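BamaA.19900.a (Balamuthia mandrillaris, PDB 6VZZ) is a glucokinase that probably catalyses the ATP-dependent phosphorylation of glucose to glucose 6-phosphate, the entry step of glycolysis. Local coordinates at residues 20-25 / 88-93; 65-70 / 76-81; 47-52 / 377-382; 110-115 / 141-146. All blocks are in the same frame, centred on the assembly; numbering follows the deposited sequence.

Contact 1. Residues 20-25 / 88-93; sequences QTLKQW and DLLGVE. With CA (calcium ion), chain C.
Trp-25 meets Leu-90 through its CB, which lies 4.3 Å from Leu-90 CD2, and not through its indole ring. One face of that ring carries the methyl of Thr-21 from the preceding helical turn: Thr-21 CG2 stands 3.7 Å above the plane, shifted toward the rim. A second flat group, the carboxylate of Glu-93, binds a calcium ion with both oxygens, Glu-93 OE1 at 2.5 Å and OE2 at 2.6 Å, and a water also binds the metal.

The packing itself is made by leucines. Leu-22 forks between two of them. Its CD1 meets Leu-89 CD1 at 3.8 Å, while its CB and CD2 rest against Leu-90 CD2. In both pairs the side chains cross at about a right angle. Leu-90 CD2 also lies against the carbonyl oxygen of Leu-22. In Leu-90 CG is anti to the carbonyl carbon (chi1 -71°), and this brings the branch back toward the helix of Trp-25. No hydrogen bond joins the two segments. Arg-26 NH1, just past residues 20-25, bonds Leu-89 O.

Leu-22 and Trp-25 also touch Leu-52 of strand 47-54. Gly-91, just after helix 72-90, has a positive phi. The arrangement is an N-terminal helix packed on the C-terminal end of a sheet-covering helix, at the margin of an actin-like ATPase domain.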
# COMPACT_ATOMS: atom_id res chain seq x y z
N GLN A 20 -12.61 43.49 1.08
CA GLN A 20 -14.05 43.75 1.13
C GLN A 20 -14.80 42.60 1.78
O GLN A 20 -15.74 42.82 2.55
CB GLN A 20 -14.58 44.04 -0.28
N THR A 21 -14.37 41.36 1.53
CA THR A 21 -15.09 40.20 2.07
C THR A 21 -14.98 40.13 3.59
O THR A 21 -15.97 39.88 4.28
CB THR A 21 -14.56 38.91 1.43
OG1 THR A 21 -14.84 38.92 0.03
CG2 THR A 21 -15.24 37.70 2.05
N LEU A 22 -13.77 40.33 4.12
CA LEU A 22 -13.60 40.24 5.57
C LEU A 22 -14.36 41.35 6.29
O LEU A 22 -14.77 41.17 7.45
CB LEU A 22 -12.12 40.28 5.93
CG LEU A 22 -11.34 39.12 5.31
CD1 LEU A 22 -9.85 39.28 5.52
CD2 LEU A 22 -11.83 37.79 5.88
N LYS A 23 -14.57 42.50 5.64
CA LYS A 23 -15.41 43.53 6.25
C LYS A 23 -16.84 43.04 6.38
O LYS A 23 -17.50 43.29 7.40
CB LYS A 23 -15.36 44.83 5.44
CG LYS A 23 -13.99 45.49 5.37
CD LYS A 23 -14.08 46.89 4.77
CE LYS A 23 -12.70 47.40 4.36
NZ LYS A 23 -12.65 48.88 4.29
N GLN A 24 -17.34 42.33 5.37
CA GLN A 24 -18.69 41.78 5.46
C GLN A 24 -18.78 40.72 6.56
O GLN A 24 -19.80 40.64 7.26
CB GLN A 24 -19.12 41.19 4.11
CG GLN A 24 -19.37 42.23 3.01
CD GLN A 24 -19.66 41.60 1.64
OE1 GLN A 24 -18.96 40.69 1.19
NE2 GLN A 24 -20.71 42.08 0.98
N TRP A 25 -17.72 39.93 6.75
CA TRP A 25 -17.77 38.83 7.71
C TRP A 25 -17.88 39.34 9.14
O TRP A 25 -18.64 38.78 9.95
CB TRP A 25 -16.52 37.97 7.58
CG TRP A 25 -16.57 36.97 6.48
CD1 TRP A 25 -17.48 36.91 5.46
CD2 TRP A 25 -15.69 35.86 6.30
NE1 TRP A 25 -17.21 35.84 4.65
CE2 TRP A 25 -16.12 35.18 5.13
CE3 TRP A 25 -14.58 35.38 7.00
CZ2 TRP A 25 -15.47 34.04 4.65
CZ3 TRP A 25 -13.94 34.25 6.52
CH2 TRP A 25 -14.39 33.59 5.36
N ASP A 88 -5.96 42.54 11.73
CA ASP A 88 -6.34 43.94 11.60
C ASP A 88 -7.66 44.12 10.88
O ASP A 88 -8.25 45.21 10.96
CB ASP A 88 -5.26 44.72 10.85
CG ASP A 88 -4.21 45.28 11.77
OD1 ASP A 88 -4.56 45.61 12.92
OD2 ASP A 88 -3.04 45.39 11.33
N LEU A 89 -8.14 43.11 10.17
CA LEU A 89 -9.41 43.20 9.46
C LEU A 89 -10.55 42.48 10.15
O LEU A 89 -11.71 42.86 9.97
CB LEU A 89 -9.27 42.64 8.03
CG LEU A 89 -8.37 43.42 7.07
CD1 LEU A 89 -8.11 42.59 5.81
CD2 LEU A 89 -8.99 44.75 6.70
N LEU A 90 -10.27 41.44 10.93
CA LEU A 90 -11.32 40.69 11.61
C LEU A 90 -11.35 40.89 13.12
O LEU A 90 -12.42 40.75 13.72
CB LEU A 90 -11.16 39.19 11.34
CG LEU A 90 -11.47 38.67 9.95
CD1 LEU A 90 -11.34 37.16 9.96
CD2 LEU A 90 -12.86 39.08 9.54
N GLY A 91 -10.22 41.20 13.74
CA GLY A 91 -10.20 41.31 15.19
C GLY A 91 -10.30 39.98 15.93
O GLY A 91 -9.49 39.71 16.83
N VAL A 92 -11.27 39.14 15.56
CA VAL A 92 -11.57 37.92 16.31
C VAL A 92 -10.68 36.77 15.85
O VAL A 92 -10.51 36.55 14.64
CB VAL A 92 -13.06 37.56 16.18
CG1 VAL A 92 -13.37 36.24 16.88
CG2 VAL A 92 -13.91 38.66 16.79
N GLU A 93 -10.11 36.06 16.82
CA GLU A 93 -9.27 34.89 16.56
C GLU A 93 -10.00 33.82 15.76
O GLU A 93 -11.23 33.70 15.80
CB GLU A 93 -8.82 34.27 17.88
CG GLU A 93 -7.50 34.75 18.40
CD GLU A 93 -7.17 34.14 19.74
OE1 GLU A 93 -8.06 33.46 20.33
OE2 GLU A 93 -6.02 34.32 20.19
CA CA C . -6.37 32.36 21.84
O HOH W 1 -4.29 33.42 21.52

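Contact 2. Residues 65-70 / 76-81; sequences LKVKAD and IAFFDS
A strand followed by a helix that folds back over it brings Val-67 and Leu-65 against Phe-78, a packing unit of the actin-like ATPase fold. Strand 65-68 and helix 76-81 run nearly antiparallel, at 160°, with their axes 10.2 Å apart. Phe-78 carries the helix side alone.

Its ring is met in two ways. Val-67 comes over one face: CG1 sits 3.5 Å from the ring centroid and only 13° off the normal, a CH-pi contact over the centre. Leu-65 comes to the edge. Its CG is 3.5 Å from Phe-78 CE1, near the ring plane, and its CB also lies close to CE1 and CZ. The two residues are two apart on the strand, so both point to the same side of the sheet, and the phenyl group lodges against both.

The torsions set this up. Phe-78 holds CG anti to its backbone N (chi1 163°), which sends the ring out across the strand. Val-67 has CG1 between backbone N and carbonyl carbon, and that methyl is the one over the ring. No hydrogen bond crosses the interface.

Phe-79 lends CE1 to the edge of the same ring in its plane, and its own ring meets Phe-136 edge-to-face. Strand 62-68 is the outermost strand of its sheet, bonded to strand 47-54, whose Thr-48 also touches Phe-78 under helix 72-90.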
# COMPACT_ATOMS: atom_id res chain seq x y z
N LEU A 65 -4.12 34.30 0.82
CA LEU A 65 -2.76 34.52 0.37
C LEU A 65 -2.12 33.24 -0.13
O LEU A 65 -2.38 32.15 0.39
CB LEU A 65 -1.90 35.14 1.47
CG LEU A 65 -0.88 36.17 0.93
CD1 LEU A 65 -1.46 36.94 -0.27
CD2 LEU A 65 -0.45 37.14 2.01
N LYS A 66 -1.27 33.39 -1.14
CA LYS A 66 -0.40 32.33 -1.62
C LYS A 66 1.01 32.90 -1.77
O LYS A 66 1.19 34.10 -1.99
CB LYS A 66 -0.88 31.74 -2.96
CG LYS A 66 -0.79 32.68 -4.16
CD LYS A 66 -0.98 31.91 -5.48
CE LYS A 66 -0.79 32.80 -6.69
NZ LYS A 66 -0.43 32.03 -7.94
N VAL A 67 2.01 32.03 -1.65
CA VAL A 67 3.39 32.47 -1.61
C VAL A 67 4.26 31.34 -2.15
O VAL A 67 3.91 30.17 -2.05
CB VAL A 67 3.79 32.89 -0.17
CG1 VAL A 67 3.75 31.70 0.78
CG2 VAL A 67 5.16 33.56 -0.13
N LYS A 68 5.39 31.71 -2.76
CA LYS A 68 6.39 30.73 -3.21
C LYS A 68 7.41 30.57 -2.08
O LYS A 68 8.14 31.51 -1.76
CB LYS A 68 7.05 31.17 -4.51
N ALA A 69 7.44 29.38 -1.48
CA ALA A 69 8.26 29.13 -0.30
C ALA A 69 8.84 27.73 -0.38
O ALA A 69 8.10 26.77 -0.62
CB ALA A 69 7.44 29.29 0.98
N ASP A 70 10.15 27.60 -0.16
CA ASP A 70 10.79 26.29 -0.15
C ASP A 70 11.58 26.04 1.13
O ASP A 70 12.46 25.18 1.14
CB ASP A 70 11.69 26.12 -1.37
CG ASP A 70 12.93 26.96 -1.29
OD1 ASP A 70 12.82 28.12 -0.84
OD2 ASP A 70 14.01 26.47 -1.67
N ILE A 76 7.13 30.70 8.19
CA ILE A 76 6.84 31.37 9.45
C ILE A 76 6.68 32.87 9.23
O ILE A 76 5.76 33.50 9.78
CB ILE A 76 7.92 31.04 10.50
CG1 ILE A 76 7.81 29.57 10.92
CG2 ILE A 76 7.81 31.94 11.73
CD1 ILE A 76 8.94 29.12 11.81
N ALA A 77 7.56 33.47 8.42
CA ALA A 77 7.42 34.89 8.13
C ALA A 77 6.15 35.17 7.34
O ALA A 77 5.50 36.20 7.55
CB ALA A 77 8.65 35.39 7.37
N PHE A 78 5.77 34.27 6.43
CA PHE A 78 4.52 34.44 5.70
C PHE A 78 3.33 34.32 6.64
O PHE A 78 2.40 35.13 6.58
CB PHE A 78 4.44 33.43 4.56
CG PHE A 78 3.05 33.22 3.99
CD1 PHE A 78 2.52 34.09 3.04
CD2 PHE A 78 2.29 32.11 4.36
CE1 PHE A 78 1.23 33.87 2.49
CE2 PHE A 78 1.01 31.89 3.82
CZ PHE A 78 0.48 32.77 2.88
N PHE A 79 3.35 33.33 7.54
CA PHE A 79 2.22 33.13 8.46
C PHE A 79 2.08 34.31 9.42
O PHE A 79 0.99 34.86 9.57
CB PHE A 79 2.39 31.82 9.24
CG PHE A 79 2.29 30.58 8.39
CD1 PHE A 79 1.41 30.51 7.32
CD2 PHE A 79 3.08 29.47 8.67
CE1 PHE A 79 1.31 29.35 6.54
CE2 PHE A 79 2.99 28.31 7.90
CZ PHE A 79 2.10 28.25 6.83
N ASP A 80 3.18 34.70 10.07
CA ASP A 80 3.16 35.89 10.93
C ASP A 80 2.57 37.09 10.19
O ASP A 80 1.68 37.78 10.69
CB ASP A 80 4.57 36.22 11.42
CG ASP A 80 5.10 35.21 12.43
OD1 ASP A 80 4.31 34.38 12.94
OD2 ASP A 80 6.33 35.25 12.73
N SER A 81 3.05 37.34 8.97
CA SER A 81 2.60 38.51 8.22
C SER A 81 1.11 38.43 7.92
O SER A 81 0.35 39.36 8.23
CB SER A 81 3.39 38.64 6.93
OG SER A 81 2.88 39.70 6.15

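Contact 3. Residues 47-52 / 377-382; sequences NTRLAL and PVNLNL
The apolar part joins Ala-51 and Leu-382. Ala-51 CB lies 4.1 Å from Leu-382 CD1. The other branch, Leu-382 CD2, rests 4.0 Å from the carbonyl oxygen of Arg-49. With CG anti to the carbonyl carbon (chi1 -70°), Leu-382 sets its two methyls across the strand, and CD1 also comes near Arg-49 CB. Leu-382 also touches Phe-61 and Gln-63.

Strand 47-54 belongs to the five-stranded sheet of the N-terminal actin-like ATPase domain. Thr-48 and Leu-50 face helix 72-90. Arg-49 and Ala-51 point the other way, and there the C-terminal helix 380-389 returns to pack on the sheet.

The polar part is contact without a bond. The amide of Asn-379 crosses the Arg-49 chain at a slant, with ND2 3.1 Å from Arg-49 CD and 4.0 Å from Arg-49 NE. Guanidinium and amide planes are turned 70° apart. Asn-379 ND2 has a weak bond to Asp-42 OD2, and Asn-381 ND2 bonds the other oxygen of that carboxylate.

Asn-379 also stands at the N-cap of helix 380-389. Its carbonyl oxygen takes a weak backbone bond from Leu-382 N at 3.2 Å, and His-383 ND1 bonds the same oxygen.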
# COMPACT_ATOMS: atom_id res chain seq x y z
N ASN A 47 4.81 25.96 -3.38
CA ASN A 47 3.89 27.04 -3.04
C ASN A 47 3.03 26.67 -1.85
O ASN A 47 2.66 25.51 -1.66
CB ASN A 47 2.96 27.39 -4.20
CG ASN A 47 3.67 27.44 -5.51
OD1 ASN A 47 4.56 28.28 -5.71
ND2 ASN A 47 3.30 26.55 -6.43
N THR A 48 2.69 27.69 -1.07
CA THR A 48 1.80 27.56 0.06
C THR A 48 0.61 28.49 -0.13
O THR A 48 0.76 29.64 -0.56
CB THR A 48 2.53 27.88 1.37
OG1 THR A 48 3.32 26.75 1.75
CG2 THR A 48 1.55 28.21 2.49
N ARG A 49 -0.58 27.97 0.15
CA ARG A 49 -1.82 28.73 0.06
C ARG A 49 -2.52 28.69 1.41
O ARG A 49 -2.42 27.70 2.15
CB ARG A 49 -2.73 28.16 -1.02
CG ARG A 49 -2.14 28.28 -2.41
CD ARG A 49 -2.96 27.51 -3.43
NE ARG A 49 -2.69 27.97 -4.79
CZ ARG A 49 -1.68 27.55 -5.55
NH1 ARG A 49 -0.82 26.66 -5.08
NH2 ARG A 49 -1.52 28.04 -6.77
N LEU A 50 -3.21 29.78 1.74
CA LEU A 50 -3.93 29.88 2.99
C LEU A 50 -5.34 30.36 2.69
O LEU A 50 -5.53 31.21 1.82
CB LEU A 50 -3.23 30.84 3.98
CG LEU A 50 -3.75 30.88 5.42
CD1 LEU A 50 -2.61 31.11 6.39
CD2 LEU A 50 -4.81 31.94 5.60
N ALA A 51 -6.31 29.81 3.41
CA ALA A 51 -7.71 30.15 3.17
C ALA A 51 -8.47 30.17 4.48
O ALA A 51 -8.07 29.55 5.47
CB ALA A 51 -8.37 29.18 2.19
N LEU A 52 -9.59 30.89 4.47
CA LEU A 52 -10.50 30.96 5.59
C LEU A 52 -11.89 30.52 5.15
O LEU A 52 -12.27 30.69 3.99
CB LEU A 52 -10.59 32.37 6.16
CG LEU A 52 -9.29 33.13 6.39
CD1 LEU A 52 -9.60 34.55 6.82
CD2 LEU A 52 -8.39 32.42 7.40
N PRO A 377 -10.00 23.48 -12.06
CA PRO A 377 -9.14 23.87 -10.94
C PRO A 377 -9.97 24.05 -9.68
O PRO A 377 -10.97 24.76 -9.68
CB PRO A 377 -8.52 25.20 -11.40
CG PRO A 377 -8.78 25.28 -12.85
CD PRO A 377 -10.03 24.51 -13.12
N VAL A 378 -9.55 23.37 -8.62
CA VAL A 378 -10.18 23.52 -7.32
C VAL A 378 -9.17 22.97 -6.32
O VAL A 378 -8.54 21.93 -6.56
CB VAL A 378 -11.54 22.81 -7.24
CG1 VAL A 378 -11.43 21.34 -7.61
CG2 VAL A 378 -12.13 22.95 -5.85
N ASN A 379 -8.93 23.69 -5.23
CA ASN A 379 -7.87 23.25 -4.33
C ASN A 379 -8.51 22.28 -3.34
O ASN A 379 -9.07 22.67 -2.32
CB ASN A 379 -7.19 24.43 -3.65
CG ASN A 379 -5.79 24.07 -3.16
OD1 ASN A 379 -5.53 22.92 -2.83
ND2 ASN A 379 -4.89 25.04 -3.14
N LEU A 380 -8.46 21.00 -3.69
CA LEU A 380 -9.07 19.98 -2.85
C LEU A 380 -8.36 19.88 -1.50
O LEU A 380 -9.00 19.53 -0.50
CB LEU A 380 -9.04 18.63 -3.58
CG LEU A 380 -10.04 18.47 -4.73
CD1 LEU A 380 -9.74 17.22 -5.54
CD2 LEU A 380 -11.47 18.41 -4.21
N ASN A 381 -7.06 20.19 -1.46
CA ASN A 381 -6.33 20.19 -0.20
C ASN A 381 -6.93 21.19 0.78
O ASN A 381 -7.08 20.88 1.97
CB ASN A 381 -4.86 20.53 -0.45
CG ASN A 381 -4.18 19.52 -1.34
OD1 ASN A 381 -4.81 18.59 -1.84
ND2 ASN A 381 -2.88 19.70 -1.56
N LEU A 382 -7.26 22.39 0.30
CA LEU A 382 -7.81 23.41 1.17
C LEU A 382 -9.19 23.00 1.68
O LEU A 382 -9.50 23.21 2.86
CB LEU A 382 -7.89 24.76 0.45
CG LEU A 382 -6.56 25.45 0.16
CD1 LEU A 382 -6.82 26.69 -0.65
CD2 LEU A 382 -5.83 25.79 1.44

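Contact 4. Residues 110-115 / 141-146; sequences EVLDVT and THFIND. With BGC (beta-D-glucopyranose), chain B.
Leu-112 and Phe-143 face each other between two strands that run in roughly the same direction, their CA atoms 7.0 Å apart with no hydrogen bond across. Phe-143 supplies the flat surface. Leu-112 CB lies over its centre, 3.9 Å from the ring centroid and 6° off the normal, a CH-pi contact. At the ring edge, near the plane, the carbonyl oxygen of Glu-110 is 3.5 Å from Phe-143 CE2.

Farther along, both segments reach the bound glucose. Asn-145, with CG anti to the backbone N (chi1 172°), gives ND2 to O3 of the sugar at 2.9 Å. Its bond to O4 is weak. ND2 also bonds Gly-103 O. Asp-146 uses both carboxylate oxygens: OD1 accepts from glucose O4 and OD2 from O6. Thr-115 OG1 lies 2.9 Å from glucose O2. Glu-218, His-221 and Glu-258 also bond the sugar.

Strand 111-114 is central in a small antiparallel sheet with 103-105 and 125-127. Strand 141-145 is an outer strand of the five-stranded sheet, next to 96-101, where Phe-143 touches Leu-99. Asp-146 opens helix 146-159. Trp-365 of the second subunit packs on Thr-115.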
# COMPACT_ATOMS: atom_id res chain seq x y z
N GLU A 110 2.87 17.23 16.26
CA GLU A 110 3.43 18.54 16.56
C GLU A 110 4.30 19.10 15.43
O GLU A 110 4.42 20.32 15.30
CB GLU A 110 4.24 18.46 17.86
CG GLU A 110 4.91 19.75 18.30
CD GLU A 110 3.91 20.86 18.63
OE1 GLU A 110 2.81 20.54 19.13
OE2 GLU A 110 4.24 22.04 18.37
N VAL A 111 4.88 18.24 14.59
CA VAL A 111 5.93 18.63 13.65
C VAL A 111 5.59 18.13 12.25
O VAL A 111 5.23 16.97 12.07
CB VAL A 111 7.31 18.07 14.08
CG1 VAL A 111 8.40 18.58 13.15
CG2 VAL A 111 7.60 18.40 15.53
N LEU A 112 5.74 19.01 11.26
CA LEU A 112 5.67 18.67 9.85
C LEU A 112 7.07 18.70 9.26
O LEU A 112 7.87 19.59 9.57
CB LEU A 112 4.75 19.64 9.09
CG LEU A 112 4.83 19.67 7.55
CD1 LEU A 112 4.23 18.41 6.91
CD2 LEU A 112 4.15 20.91 7.02
N ASP A 113 7.38 17.71 8.41
CA ASP A 113 8.67 17.59 7.73
C ASP A 113 8.36 17.66 6.24
O ASP A 113 7.83 16.71 5.66
CB ASP A 113 9.36 16.27 8.12
CG ASP A 113 10.80 16.16 7.62
OD1 ASP A 113 11.08 16.48 6.44
OD2 ASP A 113 11.66 15.73 8.42
N VAL A 114 8.66 18.80 5.60
CA VAL A 114 8.31 18.98 4.20
C VAL A 114 9.38 18.31 3.35
O VAL A 114 10.53 18.75 3.30
CB VAL A 114 8.15 20.46 3.84
CG1 VAL A 114 7.74 20.60 2.39
CG2 VAL A 114 7.11 21.10 4.75
N THR A 115 9.00 17.24 2.65
CA THR A 115 9.98 16.34 2.07
C THR A 115 10.92 17.06 1.10
O THR A 115 12.12 16.78 1.07
CB THR A 115 9.27 15.19 1.36
OG1 THR A 115 8.47 14.48 2.31
CG2 THR A 115 10.27 14.23 0.71
N THR A 141 -5.30 23.17 16.44
CA THR A 141 -4.54 23.21 15.20
C THR A 141 -3.98 21.83 14.89
O THR A 141 -3.35 21.21 15.75
CB THR A 141 -3.39 24.22 15.30
OG1 THR A 141 -3.91 25.55 15.41
CG2 THR A 141 -2.49 24.15 14.07
N HIS A 142 -4.18 21.35 13.66
CA HIS A 142 -3.80 19.99 13.30
C HIS A 142 -3.01 19.98 12.01
O HIS A 142 -3.27 20.76 11.09
CB HIS A 142 -5.02 19.08 13.18
CG HIS A 142 -5.85 19.06 14.42
ND1 HIS A 142 -5.40 18.47 15.58
CD2 HIS A 142 -7.05 19.60 14.71
CE1 HIS A 142 -6.31 18.64 16.53
NE2 HIS A 142 -7.32 19.32 16.02
N PHE A 143 -2.03 19.08 11.95
CA PHE A 143 -1.29 18.79 10.73
C PHE A 143 -1.87 17.55 10.08
O PHE A 143 -2.10 16.54 10.75
CB PHE A 143 0.19 18.55 11.03
CG PHE A 143 1.01 19.80 11.17
CD1 PHE A 143 0.91 20.81 10.24
CD2 PHE A 143 1.90 19.94 12.23
CE1 PHE A 143 1.69 21.95 10.36
CE2 PHE A 143 2.67 21.07 12.36
CZ PHE A 143 2.57 22.08 11.42
N ILE A 144 -2.10 17.62 8.77
CA ILE A 144 -2.35 16.44 7.97
C ILE A 144 -1.44 16.51 6.75
O ILE A 144 -0.87 17.55 6.43
CB ILE A 144 -3.83 16.30 7.54
CG1 ILE A 144 -4.23 17.48 6.64
CG2 ILE A 144 -4.72 16.15 8.78
CD1 ILE A 144 -5.68 17.42 6.19
N ASN A 145 -1.26 15.36 6.11
CA ASN A 145 -0.53 15.32 4.84
C ASN A 145 -1.40 15.94 3.75
O ASN A 145 -2.63 15.95 3.84
CB ASN A 145 -0.14 13.87 4.52
CG ASN A 145 0.45 13.71 3.13
OD1 ASN A 145 -0.29 13.51 2.16
ND2 ASN A 145 1.78 13.75 3.03
N ASP A 146 -0.74 16.49 2.72
CA ASP A 146 -1.48 17.19 1.67
C ASP A 146 -2.41 16.24 0.91
O ASP A 146 -3.57 16.58 0.66
CB ASP A 146 -0.52 17.91 0.72
CG ASP A 146 0.51 16.99 0.07
OD1 ASP A 146 0.77 15.88 0.60
OD2 ASP A 146 1.09 17.40 -0.96
C2 BGC B . 5.95 13.89 -0.09
C3 BGC B . 4.50 13.56 0.22
C4 BGC B . 3.58 14.52 -0.54
C5 BGC B . 3.92 14.48 -2.02
C6 BGC B . 3.09 15.43 -2.86
C1 BGC B . 6.16 13.87 -1.59
O1 BGC B . 7.48 14.08 -1.93
O2 BGC B . 6.81 12.96 0.55
O3 BGC B . 4.25 13.63 1.61
O4 BGC B . 2.22 14.11 -0.38
O5 BGC B . 5.30 14.84 -2.19
O6 BGC B . 3.04 16.72 -2.30

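Overall arrangement
From the N terminus, residues 20-25 of contact 1 come first, then strand 47-52 of contact 3. Contact 2 closes a short loop between strand 62-68 and helix 72-90, and it lies within both larger loops. Residues 88-93, at the end of that helix, then close contact 1, so contacts 1 and 3 cross. Contact 4 follows contact 1 in series and lies within contact 3, which closes last with 377-382. Contacts 2, 3 and 4 reach the same five-stranded sheet. Leu-65 O with Leu-50 N, a probable hydrogen bond, links contacts 2 and 3. Asn-381 meets Asp-146 between contacts 3 and 4, near the glucose.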